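Local coordinates for protein gamma-glutamyl phosphate reductase (PDB 1O20) that probably catalyses the NADPH-dependent reduction of L-glutamyl phosphate to glutamate semialdehyde, the second step from glutamate towards proline, at residues Asn238-Val243 and Lys272-Glu277; Ile256-Thr261 and Ser379-Asp384. All coordinates share one frame; numbering follows the deposited sequence.

Interaction 1: residues Asn238-Val243 and Lys272-Glu277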
# COMPACT_ATOMS: atom_id res chain seq x y z
N ASN A 238 6.93 -10.43 5.01
CA ASN A 238 7.24 -11.73 5.62
C ASN A 238 6.45 -11.83 6.91
O ASN A 238 6.97 -11.52 7.98
CB ASN A 238 8.74 -11.86 5.90
CG ASN A 238 9.13 -13.25 6.29
OD1 ASN A 238 8.52 -14.24 5.83
ND2 ASN A 238 10.18 -13.36 7.14
N CYS A 239 5.22 -12.29 6.81
CA CYS A 239 4.27 -12.20 7.91
C CYS A 239 4.18 -13.53 8.66
O CYS A 239 4.11 -14.60 8.01
CB CYS A 239 2.91 -11.81 7.38
SG CYS A 239 2.93 -10.20 6.55
N HIS A 240 4.19 -13.46 9.98
CA HIS A 240 4.13 -14.66 10.85
C HIS A 240 2.81 -14.74 11.55
O HIS A 240 2.22 -13.73 11.90
CB HIS A 240 5.20 -14.66 11.94
CG HIS A 240 6.58 -14.52 11.44
ND1 HIS A 240 7.03 -13.38 10.82
CD2 HIS A 240 7.64 -15.37 11.49
CE1 HIS A 240 8.28 -13.56 10.44
NE2 HIS A 240 8.69 -14.75 10.87
N ILE A 241 2.35 -15.96 11.75
CA ILE A 241 1.28 -16.28 12.67
C ILE A 241 1.86 -17.23 13.71
O ILE A 241 2.44 -18.27 13.35
CB ILE A 241 0.10 -16.97 11.92
CG1 ILE A 241 -0.52 -16.01 10.89
CG2 ILE A 241 -0.93 -17.45 12.90
CD1 ILE A 241 -1.54 -16.71 10.02
N PHE A 242 1.68 -16.90 14.99
CA PHE A 242 2.08 -17.76 16.10
C PHE A 242 0.85 -18.37 16.76
O PHE A 242 -0.03 -17.66 17.22
CB PHE A 242 2.85 -16.94 17.15
CG PHE A 242 3.05 -17.66 18.47
CD1 PHE A 242 3.59 -18.92 18.51
CD2 PHE A 242 2.71 -17.06 19.67
CE1 PHE A 242 3.78 -19.58 19.73
CE2 PHE A 242 2.89 -17.70 20.88
CZ PHE A 242 3.43 -18.94 20.92
N VAL A 243 0.79 -19.70 16.78
CA VAL A 243 -0.26 -20.43 17.43
C VAL A 243 0.23 -20.82 18.83
O VAL A 243 1.07 -21.67 18.99
CB VAL A 243 -0.65 -21.71 16.63
CG1 VAL A 243 -1.90 -22.33 17.24
CG2 VAL A 243 -0.92 -21.37 15.09
N LYS A 272 4.76 -17.63 7.23
CA LYS A 272 5.42 -18.38 8.29
C LYS A 272 4.47 -18.72 9.42
O LYS A 272 3.64 -17.88 9.83
CB LYS A 272 6.56 -17.56 8.88
CG LYS A 272 7.60 -17.11 7.89
CD LYS A 272 8.46 -18.18 7.29
CE LYS A 272 8.72 -17.90 5.80
NZ LYS A 272 9.66 -16.78 5.47
N LEU A 273 4.57 -19.94 9.91
CA LEU A 273 3.74 -20.40 11.01
C LEU A 273 4.62 -20.86 12.14
O LEU A 273 5.42 -21.79 11.99
CB LEU A 273 2.82 -21.53 10.57
CG LEU A 273 1.74 -21.94 11.56
CD1 LEU A 273 0.66 -20.87 11.70
CD2 LEU A 273 1.12 -23.25 11.09
N LEU A 274 4.44 -20.26 13.31
CA LEU A 274 5.15 -20.67 14.51
C LEU A 274 4.17 -21.37 15.42
O LEU A 274 3.04 -20.87 15.62
CB LEU A 274 5.74 -19.45 15.24
CG LEU A 274 6.58 -18.49 14.41
CD1 LEU A 274 7.17 -17.30 15.27
CD2 LEU A 274 7.68 -19.18 13.74
N VAL A 275 4.58 -22.49 16.01
CA VAL A 275 3.64 -23.35 16.75
C VAL A 275 4.23 -23.75 18.09
O VAL A 275 5.34 -24.28 18.11
CB VAL A 275 3.31 -24.66 15.99
CG1 VAL A 275 2.39 -25.54 16.78
CG2 VAL A 275 2.67 -24.34 14.65
N HIS A 276 3.48 -23.51 19.17
CA HIS A 276 3.90 -23.83 20.55
C HIS A 276 4.13 -25.33 20.67
O HIS A 276 3.28 -26.13 20.26
CB HIS A 276 2.82 -23.39 21.55
CG HIS A 276 3.27 -23.31 22.98
ND1 HIS A 276 3.55 -24.42 23.76
CD2 HIS A 276 3.44 -22.24 23.79
CE1 HIS A 276 3.88 -24.03 24.98
NE2 HIS A 276 3.81 -22.70 25.03
N GLU A 277 5.26 -25.70 21.25
CA GLU A 277 5.65 -27.09 21.40
C GLU A 277 4.62 -27.97 22.10
O GLU A 277 4.46 -29.14 21.73
CB GLU A 277 7.02 -27.21 22.08
CG GLU A 277 7.08 -26.79 23.52
CD GLU A 277 8.46 -27.06 24.14
OE1 GLU A 277 9.40 -27.40 23.39
OE2 GLU A 277 8.60 -26.93 25.38

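Interaction 2: residues Ile256-Thr261 and Ser379-Asp384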
# COMPACT_ATOMS: atom_id res chain seq x y z
N ILE A 256 -5.58 -19.39 9.74
CA ILE A 256 -4.32 -19.68 9.09
C ILE A 256 -4.54 -19.90 7.60
O ILE A 256 -3.81 -19.35 6.79
CB ILE A 256 -3.65 -20.90 9.73
CG1 ILE A 256 -3.21 -20.60 11.17
CG2 ILE A 256 -2.43 -21.27 8.95
CD1 ILE A 256 -2.99 -21.81 11.98
N ILE A 257 -5.57 -20.67 7.25
CA ILE A 257 -5.92 -20.90 5.84
C ILE A 257 -6.26 -19.61 5.10
O ILE A 257 -5.80 -19.37 3.99
CB ILE A 257 -7.08 -21.91 5.78
CG1 ILE A 257 -6.61 -23.24 6.35
CG2 ILE A 257 -7.57 -22.14 4.34
CD1 ILE A 257 -5.52 -23.87 5.55
N ASN A 258 -7.04 -18.76 5.76
CA ASN A 258 -7.43 -17.48 5.20
C ASN A 258 -6.18 -16.66 4.93
O ASN A 258 -6.02 -16.12 3.84
CB ASN A 258 -8.38 -16.77 6.16
CG ASN A 258 -8.81 -15.41 5.66
OD1 ASN A 258 -8.44 -14.36 6.23
ND2 ASN A 258 -9.58 -15.40 4.59
N ALA A 259 -5.28 -16.62 5.92
CA ALA A 259 -4.11 -15.77 5.84
C ALA A 259 -3.15 -16.21 4.72
O ALA A 259 -2.51 -15.37 4.11
CB ALA A 259 -3.37 -15.73 7.19
N LYS A 260 -3.08 -17.52 4.49
CA LYS A 260 -2.18 -18.12 3.52
C LYS A 260 -2.78 -18.21 2.12
O LYS A 260 -2.09 -17.89 1.15
CB LYS A 260 -1.72 -19.48 4.00
CG LYS A 260 -0.73 -20.24 3.06
CD LYS A 260 0.71 -19.67 3.02
CE LYS A 260 0.91 -18.62 1.92
NZ LYS A 260 2.31 -18.07 1.94
N THR A 261 -4.04 -18.64 2.01
CA THR A 261 -4.58 -19.07 0.72
C THR A 261 -5.58 -18.12 0.10
O THR A 261 -5.97 -18.34 -1.04
CB THR A 261 -5.27 -20.46 0.82
OG1 THR A 261 -6.50 -20.34 1.56
CG2 THR A 261 -4.39 -21.45 1.61
N SER A 379 -6.72 -12.87 11.13
CA SER A 379 -5.94 -13.06 9.92
C SER A 379 -5.12 -11.82 9.61
O SER A 379 -5.57 -10.68 9.85
CB SER A 379 -6.88 -13.36 8.76
OG SER A 379 -6.18 -13.59 7.56
N THR A 380 -3.94 -12.04 9.02
CA THR A 380 -3.09 -10.92 8.54
C THR A 380 -3.65 -10.28 7.24
O THR A 380 -3.16 -9.25 6.80
CB THR A 380 -1.65 -11.39 8.29
OG1 THR A 380 -1.64 -12.55 7.48
CG2 THR A 380 -0.94 -11.85 9.57
N ARG A 381 -4.64 -10.93 6.62
CA ARG A 381 -5.31 -10.41 5.43
C ARG A 381 -5.99 -9.08 5.65
O ARG A 381 -6.38 -8.41 4.69
CB ARG A 381 -6.36 -11.40 4.96
CG ARG A 381 -5.79 -12.63 4.27
CD ARG A 381 -5.37 -12.36 2.84
NE ARG A 381 -6.47 -11.90 2.03
CZ ARG A 381 -6.42 -10.92 1.12
NH1 ARG A 381 -5.30 -10.26 0.88
NH2 ARG A 381 -7.53 -10.59 0.46
N PHE A 382 -6.19 -8.70 6.89
CA PHE A 382 -6.90 -7.48 7.16
C PHE A 382 -6.03 -6.26 6.95
O PHE A 382 -6.56 -5.17 6.97
CB PHE A 382 -7.44 -7.48 8.59
CG PHE A 382 -8.58 -8.45 8.81
CD1 PHE A 382 -9.75 -8.36 8.08
CD2 PHE A 382 -8.49 -9.43 9.79
CE1 PHE A 382 -10.80 -9.25 8.31
CE2 PHE A 382 -9.50 -10.29 10.02
CZ PHE A 382 -10.68 -10.21 9.26
N THR A 383 -4.72 -6.42 6.75
CA THR A 383 -3.83 -5.26 6.63
C THR A 383 -4.04 -4.65 5.23
O THR A 383 -3.45 -5.12 4.25
CB THR A 383 -2.38 -5.62 6.82
OG1 THR A 383 -2.18 -6.19 8.12
CG2 THR A 383 -1.53 -4.29 6.82
N ASP A 384 -4.91 -3.64 5.18
CA ASP A 384 -5.48 -3.15 3.94
C ASP A 384 -6.39 -1.96 4.24
O ASP A 384 -7.15 -1.96 5.21
CB ASP A 384 -6.28 -4.29 3.30
CG ASP A 384 -7.19 -3.82 2.18
OD1 ASP A 384 -8.38 -3.49 2.46
OD2 ASP A 384 -6.78 -3.72 1.01

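Interaction 1: residues Asn238-Val243 and Lys272-Glu277
His240 and Lys272 stand side by side on neighbouring parallel strands. The strands, 239-243 and 270-276, are joined through helix 249-261 in a beta-alpha-beta unit of the aldehyde dehydrogenase fold, and both are inner strands of its larger parallel sheet. Their short segments run 16° apart. Five backbone hydrogen bonds join them, from Lys272 N to Cys239 O at one end to His276 N to Val243 O at the other.

The Lys272 side chain can be followed outward. CB meets CD2 of His240 at 3.6 Å. CG lies over one face of the His240 imidazole, 4.2 Å from the ring centroid and offset toward the rim, a CH-pi contact. Bends at chi2 (-69°) and chi3 bring Lys272 CE to 3.7 Å from Asn238 OD1, and chi4 then turns NZ onto that oxygen. NZ donates to it, tilted somewhat out of the amide plane. With the carbonyl oxygens of Asp318, Trp319 and Thr321 four oxygens surround NZ, more than its three N-H can serve one apiece, so at least one proton is probably shared. Asn238 ND2 is bound to Tyr346 O and Trp319 O, which fixes the rotation of the amide.

Phe242 and Leu274 lie on the same face as His240, against helix 336-346. The Phe242 side chain crosses Leu274 at about a right angle, with CD1 3.9 Å from Leu274 CB. On the other face Leu273 CD1 reaches across to the neighbouring strand. Leu273 CD1 lies 3.9 Å from Ile241 CB and 3.8 Å from Val243 CG2.

Interaction 2: residues Ile256-Thr261 and Ser379-Asp384
Ser379 meets helix 249-261 at Asn258 and Ala259, early in the loop after strand 373-376. Its OG is anti to the backbone N (chi1 -178°) and donates to Asn258 OD1 at 2.7 Å. Ser379 OG in turn accepts from Arg381 N at 3.2 Å with an N-H...O angle of 163°, an ST turn. Ser379 OG also lies 3.5 Å from Ala259 CA. An alanine here is likely to leave Asn258 OD1 without its donor and Arg381 N without its acceptor, so the turn would lose its one hydrogen bond to residues 256-261.

Thr380 comes next. Its OG1 touches Ala259 CB at 3.6 Å and bonds to Asn268 O, beyond the helix. Arg381 then lays its aliphatic part against the helix, with CG 3.5 Å from Asn258 O. Bends at chi2 and chi3 turn the guanidinium onward, where NE binds Gln262 OE1 and NH1 binds Asn268 OD1. Thr383 O accepts from Asn268 ND2.

One hydrogen bond joins the two segments; the remaining touches involve Ala259 and the aliphatic part of Arg381. The Ser379 hydroxyl acts as both donor and acceptor, so one atom links the local fold of the turn to the helix.

Helix 249-261 connects the two contacts. It follows strand 239-243 and precedes strand 270-276, the pair of interaction 1, and it carries the first segment of interaction 2. The centres are about 13 Å apart, yet side chains touch directly. Ile241 CD1 packs on Ala259 CB at 3.5 Å. Ile256 CD1 is 3.8 Å from both Val243 CG2 and Leu273 CD1. Thus the helix covers one sheet face with Ile256 and Ala259, while Asn258 and Ala259 receive the 379-384 loop. That loop also binds Asn268, between helix and strand. In aldehyde dehydrogenases the catalytic cysteine lies in this connection, so interaction 2 is probably near the active site.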